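Local coordinates for takeout-like protein 1 (Epiphyas postvittana, PDB 3E8T) that probably carries hydrophobic ligands in insects and here holds an extended ubiquinone-8 molecule within its fold, at residues A29-D33 / H34-V38; K199-F202 / K203-H207; A210-P213 / I214-A218. One frame throughout, in Å; residues are numbered along the deposited sequence. Where two conformers were deposited one is given.

Contact 1 of 3, residues A29-D33 / H34-V38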
loop_
_atom_site.group_PDB
_atom_site.type_symbol
_atom_site.label_atom_id
_atom_site.label_comp_id
_atom_site.label_asym_id
_atom_site.label_seq_id
_atom_site.Cartn_x
_atom_site.Cartn_y
_atom_site.Cartn_z
ATOM N N ALA A 29 4.400 -4.276 -12.306
ATOM C CA ALA A 29 4.534 -3.565 -13.566
ATOM C C ALA A 29 3.228 -3.549 -14.349
ATOM O O ALA A 29 3.054 -2.721 -15.237
ATOM C CB ALA A 29 5.603 -4.166 -14.369
ATOM N N GLY A 30 2.312 -4.438 -14.005
ATOM C CA GLY A 30 0.999 -4.461 -14.628
ATOM C C GLY A 30 0.914 -5.484 -15.748
ATOM O O GLY A 30 1.953 -5.825 -16.326
ATOM N N LEU A 31 -0.280 -6.007 -16.007
ATOM C CA LEU A 31 -0.535 -6.979 -17.088
ATOM C C LEU A 31 -1.814 -6.477 -17.735
ATOM O O LEU A 31 -2.899 -6.963 -17.470
ATOM C CB LEU A 31 -0.712 -8.393 -16.528
ATOM C CG LEU A 31 0.450 -8.973 -15.712
ATOM C CD1 LEU A 31 -0.012 -10.167 -14.897
ATOM C CD2 LEU A 31 1.560 -9.299 -16.646
ATOM N N PRO A 32 -1.694 -5.468 -18.571
ATOM C CA PRO A 32 -2.913 -4.773 -19.039
ATOM C C PRO A 32 -3.909 -5.656 -19.766
ATOM O O PRO A 32 -5.105 -5.514 -19.562
ATOM C CB PRO A 32 -2.382 -3.689 -19.979
ATOM C CG PRO A 32 -0.947 -3.700 -19.873
ATOM C CD PRO A 32 -0.463 -4.880 -19.129
ATOM N N ASP A 33 -3.406 -6.584 -20.560
ATOM C CA ASP A 33 -4.351 -7.410 -21.320
ATOM C C ASP A 33 -5.152 -8.335 -20.402
ATOM O O ASP A 33 -6.287 -8.727 -20.710
ATOM C CB ASP A 33 -3.649 -8.190 -22.406
ATOM C CG ASP A 33 -2.963 -7.269 -23.468
ATOM O OD1 ASP A 33 -3.068 -6.008 -23.460
ATOM O OD2 ASP A 33 -2.293 -7.858 -24.318
ATOM N N HIS A 34 -4.593 -8.623 -19.239
ATOM C CA HIS A 34 -5.263 -9.440 -18.235
ATOM C C HIS A 34 -6.072 -8.618 -17.269
ATOM O O HIS A 34 -6.619 -9.169 -16.312
ATOM C CB HIS A 34 -4.224 -10.233 -17.447
ATOM C CG HIS A 34 -3.577 -11.298 -18.263
ATOM N ND1 HIS A 34 -4.117 -12.558 -18.363
ATOM C CD2 HIS A 34 -2.539 -11.257 -19.118
ATOM C CE1 HIS A 34 -3.392 -13.275 -19.202
ATOM N NE2 HIS A 34 -2.433 -12.510 -19.684
ATOM N N GLY A 35 -6.128 -7.307 -17.481
ATOM C CA GLY A 35 -6.904 -6.441 -16.600
ATOM C C GLY A 35 -6.218 -6.105 -15.282
ATOM O O GLY A 35 -6.909 -5.730 -14.341
ATOM N N VAL A 36 -4.896 -6.261 -15.212
ATOM C CA VAL A 36 -4.114 -5.957 -13.999
ATOM C C VAL A 36 -3.419 -4.632 -14.218
ATOM O O VAL A 36 -2.537 -4.510 -15.073
ATOM C CB VAL A 36 -3.114 -7.081 -13.649
ATOM C CG1 VAL A 36 -2.277 -6.673 -12.454
ATOM C CG2 VAL A 36 -3.847 -8.394 -13.392
ATOM N N GLU A 37 -3.807 -3.670 -13.397
ATOM C CA GLU A 37 -3.335 -2.319 -13.504
ATOM C C GLU A 37 -1.883 -2.184 -13.021
ATOM O O GLU A 37 -1.394 -3.024 -12.278
ATOM C CB GLU A 37 -4.255 -1.439 -12.653
ATOM C CG GLU A 37 -5.736 -1.538 -13.067
ATOM C CD GLU A 37 -6.712 -0.834 -12.116
ATOM O OE1 GLU A 37 -6.875 -1.249 -10.940
ATOM O OE2 GLU A 37 -7.330 0.168 -12.542
ATOM N N VAL A 38 -1.176 -1.157 -13.471
ATOM C CA VAL A 38 0.162 -0.879 -12.986
ATOM C C VAL A 38 0.096 -0.510 -11.494
ATOM O O VAL A 38 -0.735 0.278 -11.066
ATOM C CB VAL A 38 0.801 0.275 -13.754
ATOM C CG1 VAL A 38 2.197 0.615 -13.226
ATOM C CG2 VAL A 38 0.791 0.010 -15.258
#
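Leu31 and Val36 face each other as an antiparallel hydrogen-bonded pair, their CB atoms 4.0 Å apart, while His34 flanks Leu31 from the turn, its CB 4.1 Å from Leu31 CB. Beyond that meeting point the leucine's CG stands anti to its own carbonyl carbon (chi1 -58°), which carries the branch away from the carbonyl that the turn binds. Val36 answers with its branch point, and its CG1 lies 4.1 Å from Leu31 N. The His34 ring meets Leu31 CB and the Asp33 carbonyl carbon obliquely. Gly35 and Val36 both oppose Leu31, which makes a G1 beta bulge at the end of a tight reversal. Leu31 N donates to Val36 O at 2.9 Å. Leu31 O is gripped from opposite faces of its carbonyl plane by His34 N and Val36 N, and the bond from Val36 N to Leu31 O measures 3.1 Å. Pro32 O takes Gly35 N at 2.9 Å, closing the 3-10 turn. Gly30, just after the helix, has positive phi and comes close to Val38; a CB there would jam against the preceding carbonyl and against Val38 CG2, which itself sits 3.5 Å from Ala29 O. The hairpin-like loop joins helix 13-28 to strand 42-51 and leans on helix 182-211: Leu31 touches Phe208, Val36 packs on Asn204 and His207, and His34 ND1 is hydrogen-bonded to Lys211 NZ.

Contact 2 of 3, residues K199-F202 / K203-H207. With UQ8 (Ubiquinone-8), chain B.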
loop_
_atom_site.group_PDB
_atom_site.type_symbol
_atom_site.label_atom_id
_atom_site.label_comp_id
_atom_site.label_asym_id
_atom_site.label_seq_id
_atom_site.Cartn_x
_atom_site.Cartn_y
_atom_site.Cartn_z
ATOM N N LYS A 199 -6.711 -1.133 -1.184
ATOM C CA LYS A 199 -7.944 -1.605 -1.802
ATOM C C LYS A 199 -7.727 -1.892 -3.287
ATOM O O LYS A 199 -8.243 -2.888 -3.823
ATOM C CB LYS A 199 -9.083 -0.605 -1.588
ATOM C CG LYS A 199 -8.988 0.698 -2.330
ATOM C CD LYS A 199 -9.976 1.670 -1.671
ATOM C CE LYS A 199 -10.385 2.812 -2.530
ATOM N NZ LYS A 199 -11.304 3.705 -1.754
ATOM N N LYS A 200 -6.905 -1.072 -3.948
ATOM C CA LYS A 200 -6.593 -1.251 -5.363
ATOM C C LYS A 200 -5.699 -2.461 -5.589
ATOM O O LYS A 200 -5.920 -3.248 -6.515
ATOM C CB LYS A 200 -5.905 0.005 -5.915
ATOM C CG LYS A 200 -5.660 0.019 -7.407
ATOM C CD LYS A 200 -5.675 1.442 -7.919
ATOM C CE LYS A 200 -5.407 1.509 -9.402
ATOM N NZ LYS A 200 -5.696 2.883 -9.941
ATOM N N ILE A 201 -4.653 -2.580 -4.788
ATOM C CA ILE A 201 -3.761 -3.715 -4.900
ATOM C C ILE A 201 -4.502 -5.028 -4.642
ATOM O O ILE A 201 -4.339 -6.001 -5.397
ATOM C CB ILE A 201 -2.553 -3.558 -3.968
ATOM C CG1 ILE A 201 -1.737 -2.320 -4.375
ATOM C CG2 ILE A 201 -1.669 -4.796 -3.961
ATOM C CD1 ILE A 201 -0.814 -1.790 -3.354
ATOM N N PHE A 202 -5.315 -5.087 -3.599
ATOM C CA PHE A 202 -6.061 -6.299 -3.322
ATOM C C PHE A 202 -6.969 -6.688 -4.469
ATOM O O PHE A 202 -7.066 -7.856 -4.853
ATOM C CB PHE A 202 -6.893 -6.114 -2.039
ATOM C CG PHE A 202 -7.703 -7.307 -1.661
ATOM C CD1 PHE A 202 -7.120 -8.387 -1.038
ATOM C CD2 PHE A 202 -9.047 -7.347 -1.955
ATOM C CE1 PHE A 202 -7.897 -9.476 -0.688
ATOM C CE2 PHE A 202 -9.802 -8.439 -1.615
ATOM C CZ PHE A 202 -9.217 -9.482 -0.974
ATOM N N LYS A 203 -7.701 -5.724 -5.016
ATOM C CA LYS A 203 -8.597 -6.029 -6.110
ATOM C C LYS A 203 -7.819 -6.639 -7.287
ATOM O O LYS A 203 -8.281 -7.573 -7.933
ATOM C CB LYS A 203 -9.345 -4.776 -6.524
ATOM C CG LYS A 203 -10.336 -4.949 -7.626
ATOM C CD LYS A 203 -10.883 -3.623 -7.992
ATOM C CE LYS A 203 -9.885 -2.853 -8.820
ATOM N NZ LYS A 203 -9.929 -1.398 -8.514
ATOM N N ASN A 204 -6.635 -6.106 -7.590
ATOM C CA ASN A 204 -5.817 -6.618 -8.685
ATOM C C ASN A 204 -5.258 -8.003 -8.429
ATOM O O ASN A 204 -5.303 -8.875 -9.316
ATOM C CB ASN A 204 -4.740 -5.602 -9.022
ATOM C CG ASN A 204 -5.276 -4.489 -9.911
ATOM O OD1 ASN A 204 -5.358 -4.646 -11.128
ATOM N ND2 ASN A 204 -5.643 -3.362 -9.322
ATOM N N ILE A 205 -4.749 -8.252 -7.229
ATOM C CA ILE A 205 -4.263 -9.618 -6.915
ATOM C C ILE A 205 -5.417 -10.629 -6.934
ATOM O O ILE A 205 -5.268 -11.746 -7.467
ATOM C CB ILE A 205 -3.512 -9.700 -5.589
ATOM C CG1 ILE A 205 -2.374 -8.688 -5.494
ATOM C CG2 ILE A 205 -3.013 -11.108 -5.354
ATOM C CD1 ILE A 205 -1.902 -8.496 -3.989
ATOM N N LYS A 206 -6.546 -10.254 -6.357
ATOM C CA LYS A 206 -7.725 -11.108 -6.371
ATOM C C LYS A 206 -8.139 -11.475 -7.787
ATOM O O LYS A 206 -8.403 -12.643 -8.098
ATOM C CB LYS A 206 -8.868 -10.436 -5.641
ATOM C CG LYS A 206 -10.156 -11.173 -5.685
ATOM C CD LYS A 206 -11.207 -10.478 -4.812
ATOM C CE LYS A 206 -12.612 -10.957 -5.045
ATOM N NZ LYS A 206 -12.812 -12.401 -4.832
ATOM N N HIS A 207 -8.200 -10.490 -8.653
ATOM C CA HIS A 207 -8.545 -10.711 -10.047
ATOM C C HIS A 207 -7.568 -11.653 -10.724
ATOM O O HIS A 207 -7.974 -12.586 -11.472
ATOM C CB HIS A 207 -8.522 -9.341 -10.742
ATOM C CG HIS A 207 -8.716 -9.405 -12.214
ATOM N ND1 HIS A 207 -9.910 -9.767 -12.799
ATOM C CD2 HIS A 207 -7.845 -9.176 -13.217
ATOM C CE1 HIS A 207 -9.763 -9.726 -14.115
ATOM N NE2 HIS A 207 -8.514 -9.396 -14.393
HETATM C C45 UQ8 B . -1.029 17.447 4.763
HETATM C C44 UQ8 B . -0.793 16.978 6.201
HETATM C C46 UQ8 B . -0.369 18.158 7.034
HETATM C C43 UQ8 B . 0.233 15.864 6.304
HETATM C C42 UQ8 B . -0.010 14.778 5.245
HETATM C C41 UQ8 B . -1.275 14.005 5.596
HETATM C C39 UQ8 B . -1.049 12.520 5.409
HETATM C C40 UQ8 B . -1.938 11.688 4.487
HETATM C C38 UQ8 B . -0.073 11.890 6.133
HETATM C C37 UQ8 B . 0.229 10.539 6.041
HETATM C C36 UQ8 B . 1.560 10.369 6.774
HETATM C C34 UQ8 B . 2.148 8.978 6.627
HETATM C C35 UQ8 B . 3.443 8.829 7.101
HETATM C C33 UQ8 B . 1.447 7.961 5.984
HETATM C C32 UQ8 B . 1.820 6.634 5.797
HETATM C C31 UQ8 B . 1.089 6.104 4.535
HETATM C C29 UQ8 B . 1.280 4.611 4.307
HETATM C C30 UQ8 B . 1.167 3.613 5.503
HETATM C C28 UQ8 B . 1.559 4.138 3.030
HETATM C C27 UQ8 B . 1.758 2.805 2.694
HETATM C C26 UQ8 B . 1.312 2.510 1.253
HETATM C C24 UQ8 B . 1.758 1.108 0.823
HETATM C C25 UQ8 B . 3.248 0.794 0.605
HETATM C C23 UQ8 B . 0.812 0.124 0.638
HETATM C C22 UQ8 B . 1.034 -1.198 0.241
HETATM C C21 UQ8 B . -0.256 -2.014 0.311
HETATM C C19 UQ8 B . -0.072 -3.531 0.240
HETATM C C20 UQ8 B . -1.374 -4.290 0.492
HETATM C C18 UQ8 B . 0.651 -3.998 -1.030
HETATM C C17 UQ8 B . 0.723 -5.530 -1.104
HETATM C C16 UQ8 B . 1.816 -6.033 -2.062
HETATM C C14 UQ8 B . 1.567 -7.508 -2.361
HETATM C C15 UQ8 B . 1.088 -8.429 -1.224
HETATM C C13 UQ8 B . 1.734 -8.026 -3.643
HETATM C C12 UQ8 B . 1.496 -9.363 -3.955
HETATM C C11 UQ8 B . 2.334 -9.879 -5.143
HETATM C C9 UQ8 B . 2.524 -11.406 -5.076
HETATM C C10 UQ8 B . 1.505 -12.085 -4.145
HETATM C C8 UQ8 B . 2.445 -11.973 -6.491
HETATM C C7 UQ8 B . 1.178 -12.800 -6.734
HETATM C C6 UQ8 B . 1.296 -14.261 -6.238
HETATM C C1 UQ8 B . 0.231 -14.833 -5.531
HETATM C C1M UQ8 B . -0.901 -14.053 -5.296
HETATM C C2 UQ8 B . 0.283 -16.149 -5.057
HETATM O O2 UQ8 B . -0.659 -16.653 -4.439
HETATM C C3 UQ8 B . 1.408 -16.924 -5.291
HETATM O O3 UQ8 B . 1.456 -18.206 -4.830
HETATM C C3M UQ8 B . 0.840 -19.087 -5.767
HETATM C C4 UQ8 B . 2.486 -16.384 -5.983
HETATM O O4 UQ8 B . 3.586 -17.163 -6.204
HETATM C C4M UQ8 B . 4.073 -17.714 -4.971
HETATM C C5 UQ8 B . 2.431 -15.063 -6.451
HETATM O O5 UQ8 B . 3.398 -14.615 -7.072
#
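The amide of Asn204 and the ring of Phe202 are the flat groups here, set on different sides of helix 182-211, the long helix that the curved antiparallel sheet of this juvenile-hormone-binding-protein-like fold wraps around. Asn204 turns back onto the preceding turn: its ND2 donates to Lys200 O at 2.8 Å and 163°, with the acceptor lying in the amide plane. Asn204 N reaches the same Lys200 O at 3.1 Å from the other face of the carbonyl, so one residue supplies two donors to a single acceptor. With CG anti to its carbonyl carbon (chi1 -81°), the amide lies alongside the Lys200 chain, and its other end, OD1, accepts Glu37 N of the adjoining loop, which fixes its flip. The Phe202 ring is met obliquely by Lys206, whose CD comes within 4.0 Å of Phe202 CE2; the ring also meets Tyr146 of strand 139-153, the planes about 35° apart. Lys206 NZ continues to Phe143 O, tying the helix to that strand. Between the Lys200/Asn204 side and the Phe202/Lys206 side runs an apolar stripe of Ile201 and Ile205, pointing the same way, Ile201 CG2 3.7 Å from Ile205 CD1. Both line the ligand pocket: Ile201 CD1 lies 3.5 Å from C18 of the isoprenoid tail, Ile205 CD1 3.5 Å from C12, and Ile205 CG2 3.6 Å from C1M, the methyl on the quinone ring.

Contact 3 of 3, residues A210-P213 / I214-A218. With UQ8 (Ubiquinone-8), chain B.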
loop_
_atom_site.group_PDB
_atom_site.type_symbol
_atom_site.label_atom_id
_atom_site.label_comp_id
_atom_site.label_asym_id
_atom_site.label_seq_id
_atom_site.Cartn_x
_atom_site.Cartn_y
_atom_site.Cartn_z
ATOM N N ALA A 210 -7.927 -15.213 -9.502
ATOM C CA ALA A 210 -9.200 -15.818 -9.951
ATOM C C ALA A 210 -9.148 -16.314 -11.394
ATOM O O ALA A 210 -10.010 -17.077 -11.794
ATOM C CB ALA A 210 -10.377 -14.833 -9.753
ATOM N N LYS A 211 -8.152 -15.896 -12.152
ATOM C CA LYS A 211 -8.045 -16.285 -13.553
ATOM C C LYS A 211 -6.852 -17.164 -13.867
ATOM O O LYS A 211 -6.790 -17.682 -14.990
ATOM C CB LYS A 211 -8.037 -15.051 -14.455
ATOM C CG LYS A 211 -6.734 -14.281 -14.526
ATOM C CD LYS A 211 -6.858 -12.833 -15.042
ATOM C CE LYS A 211 -7.438 -12.774 -16.441
ATOM N NZ LYS A 211 -6.597 -13.492 -17.497
ATOM N N VAL A 212 -5.966 -17.423 -12.905
ATOM C CA VAL A 212 -4.801 -18.278 -13.090
ATOM C C VAL A 212 -5.010 -19.530 -12.238
ATOM O O VAL A 212 -5.139 -19.441 -11.037
ATOM C CB VAL A 212 -3.492 -17.578 -12.735
ATOM C CG1 VAL A 212 -2.344 -18.527 -12.976
ATOM C CG2 VAL A 212 -3.316 -16.320 -13.620
ATOM N N PRO A 213 -5.079 -20.731 -12.858
ATOM C CA PRO A 213 -5.293 -21.939 -12.074
ATOM C C PRO A 213 -4.218 -22.071 -11.014
ATOM O O PRO A 213 -3.048 -21.817 -11.290
ATOM C CB PRO A 213 -5.170 -23.054 -13.109
ATOM C CG PRO A 213 -5.460 -22.404 -14.410
ATOM C CD PRO A 213 -4.971 -21.004 -14.298
ATOM N N ILE A 214 -4.601 -22.455 -9.817
ATOM C CA ILE A 214 -3.651 -22.527 -8.723
ATOM C C ILE A 214 -2.553 -23.538 -9.041
ATOM O O ILE A 214 -1.404 -23.353 -8.641
ATOM C CB ILE A 214 -4.354 -22.749 -7.362
ATOM C CG1 ILE A 214 -3.370 -22.638 -6.196
ATOM C CG2 ILE A 214 -5.048 -24.080 -7.312
ATOM C CD1 ILE A 214 -2.678 -21.278 -6.106
ATOM N N ALA A 215 -2.884 -24.573 -9.804
ATOM C CA ALA A 215 -1.901 -25.576 -10.182
ATOM C C ALA A 215 -0.783 -25.015 -11.054
ATOM O O ALA A 215 0.286 -25.631 -11.139
ATOM C CB ALA A 215 -2.589 -26.737 -10.912
ATOM N N GLU A 216 -1.011 -23.897 -11.728
ATOM C CA GLU A 216 -0.001 -23.285 -12.613
ATOM C C GLU A 216 1.039 -22.493 -11.851
ATOM O O GLU A 216 2.134 -22.228 -12.380
ATOM C CB GLU A 216 -0.653 -22.371 -13.660
ATOM C CG GLU A 216 -1.373 -23.129 -14.790
ATOM C CD GLU A 216 -1.874 -22.224 -15.924
ATOM O OE1 GLU A 216 -1.432 -21.054 -16.035
ATOM O OE2 GLU A 216 -2.717 -22.699 -16.721
ATOM N N ILE A 217 0.735 -22.117 -10.610
ATOM C CA ILE A 217 1.647 -21.278 -9.839
ATOM C C ILE A 217 2.029 -21.852 -8.488
ATOM O O ILE A 217 2.781 -21.219 -7.759
ATOM C CB ILE A 217 1.106 -19.860 -9.667
ATOM C CG1 ILE A 217 -0.225 -19.856 -8.923
ATOM C CG2 ILE A 217 0.958 -19.152 -11.047
ATOM C CD1 ILE A 217 -0.758 -18.468 -8.655
ATOM N N ALA A 218 1.531 -23.032 -8.154
ATOM C CA ALA A 218 1.823 -23.699 -6.887
ATOM C C ALA A 218 1.644 -25.195 -7.026
ATOM O O ALA A 218 1.048 -25.660 -8.000
ATOM C CB ALA A 218 0.958 -23.162 -5.759
HETATM C C45 UQ8 B . -1.029 17.447 4.763
HETATM C C44 UQ8 B . -0.793 16.978 6.201
HETATM C C46 UQ8 B . -0.369 18.158 7.034
HETATM C C43 UQ8 B . 0.233 15.864 6.304
HETATM C C42 UQ8 B . -0.010 14.778 5.245
HETATM C C41 UQ8 B . -1.275 14.005 5.596
HETATM C C39 UQ8 B . -1.049 12.520 5.409
HETATM C C40 UQ8 B . -1.938 11.688 4.487
HETATM C C38 UQ8 B . -0.073 11.890 6.133
HETATM C C37 UQ8 B . 0.229 10.539 6.041
HETATM C C36 UQ8 B . 1.560 10.369 6.774
HETATM C C34 UQ8 B . 2.148 8.978 6.627
HETATM C C35 UQ8 B . 3.443 8.829 7.101
HETATM C C33 UQ8 B . 1.447 7.961 5.984
HETATM C C32 UQ8 B . 1.820 6.634 5.797
HETATM C C31 UQ8 B . 1.089 6.104 4.535
HETATM C C29 UQ8 B . 1.280 4.611 4.307
HETATM C C30 UQ8 B . 1.167 3.613 5.503
HETATM C C28 UQ8 B . 1.559 4.138 3.030
HETATM C C27 UQ8 B . 1.758 2.805 2.694
HETATM C C26 UQ8 B . 1.312 2.510 1.253
HETATM C C24 UQ8 B . 1.758 1.108 0.823
HETATM C C25 UQ8 B . 3.248 0.794 0.605
HETATM C C23 UQ8 B . 0.812 0.124 0.638
HETATM C C22 UQ8 B . 1.034 -1.198 0.241
HETATM C C21 UQ8 B . -0.256 -2.014 0.311
HETATM C C19 UQ8 B . -0.072 -3.531 0.240
HETATM C C20 UQ8 B . -1.374 -4.290 0.492
HETATM C C18 UQ8 B . 0.651 -3.998 -1.030
HETATM C C17 UQ8 B . 0.723 -5.530 -1.104
HETATM C C16 UQ8 B . 1.816 -6.033 -2.062
HETATM C C14 UQ8 B . 1.567 -7.508 -2.361
HETATM C C15 UQ8 B . 1.088 -8.429 -1.224
HETATM C C13 UQ8 B . 1.734 -8.026 -3.643
HETATM C C12 UQ8 B . 1.496 -9.363 -3.955
HETATM C C11 UQ8 B . 2.334 -9.879 -5.143
HETATM C C9 UQ8 B . 2.524 -11.406 -5.076
HETATM C C10 UQ8 B . 1.505 -12.085 -4.145
HETATM C C8 UQ8 B . 2.445 -11.973 -6.491
HETATM C C7 UQ8 B . 1.178 -12.800 -6.734
HETATM C C6 UQ8 B . 1.296 -14.261 -6.238
HETATM C C1 UQ8 B . 0.231 -14.833 -5.531
HETATM C C1M UQ8 B . -0.901 -14.053 -5.296
HETATM C C2 UQ8 B . 0.283 -16.149 -5.057
HETATM O O2 UQ8 B . -0.659 -16.653 -4.439
HETATM C C3 UQ8 B . 1.408 -16.924 -5.291
HETATM O O3 UQ8 B . 1.456 -18.206 -4.830
HETATM C C3M UQ8 B . 0.840 -19.087 -5.767
HETATM C C4 UQ8 B . 2.486 -16.384 -5.983
HETATM O O4 UQ8 B . 3.586 -17.163 -6.204
HETATM C C4M UQ8 B . 4.073 -17.714 -4.971
HETATM C C5 UQ8 B . 2.431 -15.063 -6.451
HETATM O O5 UQ8 B . 3.398 -14.615 -7.072
#
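Pro213 leads into the short, weakly bonded helical turn 214-217 that follows the long helix 182-211, and Glu216 N donates back to Pro213 O at 2.9 Å and 152°, coming from above the carbonyl plane. The closest packing lies beside this bond, between Pro213 and Glu216. The glutamate, extended beyond CG, lays its carboxylate obliquely across the proline ring, Glu216 OE2 3.6 Å from Pro213 CG and the carboxyl carbon CD of Glu216 3.7 Å from Pro213 CD. These are van der Waals contacts of oxygen and carbon with ring methylenes and add no hydrogen bond, and Glu216 itself lies on the exposed side of the turn. With an alanine in place of Pro213, the CG and CD methylenes would be gone, and the Glu216 carboxylate would probably lose most of the surface it rests on and become freer to swing, while the backbone entering the turn would be less restricted. Val212 makes the sparser contacts: its side chain crosses those of Glu216 and Ile217 at about a right angle, Val212 CG1 4.1 Å from Glu216 OE1 and 3.9 Å from Ile217 CG2. Ile214 is buried, touching Val141 and joined through its backbone to Asp139, so the turn is moored to the start of strand 139-153. The turn contributes Ile217 to the head-group end of the pocket: with CG1 in the crowded position between backbone N and carbonyl carbon (chi1 61°), Ile217 CD1 comes 3.4 Å from C3M, a methoxy carbon of the quinone.

From the N terminus, contact 1 closes the loop between helix 13-28 and strand 42-51; contacts 2 and 3 follow much later, one within helix 182-211 and the other across its end into turn 214-217. All three are local and in series, so none nests in or crosses another. Space joins what sequence separates: the loop 34-38 docks on segment 203-207, where His34 O meets His207 NE2 in a probable hydrogen bond, and it also reaches segment 210-213 of contact 3. Contacts 2 and 3 share the helix and one ligand, the former mainly along the isoprenoid tail, reaching the ring methyl, the latter at a methoxy group of the quinone head.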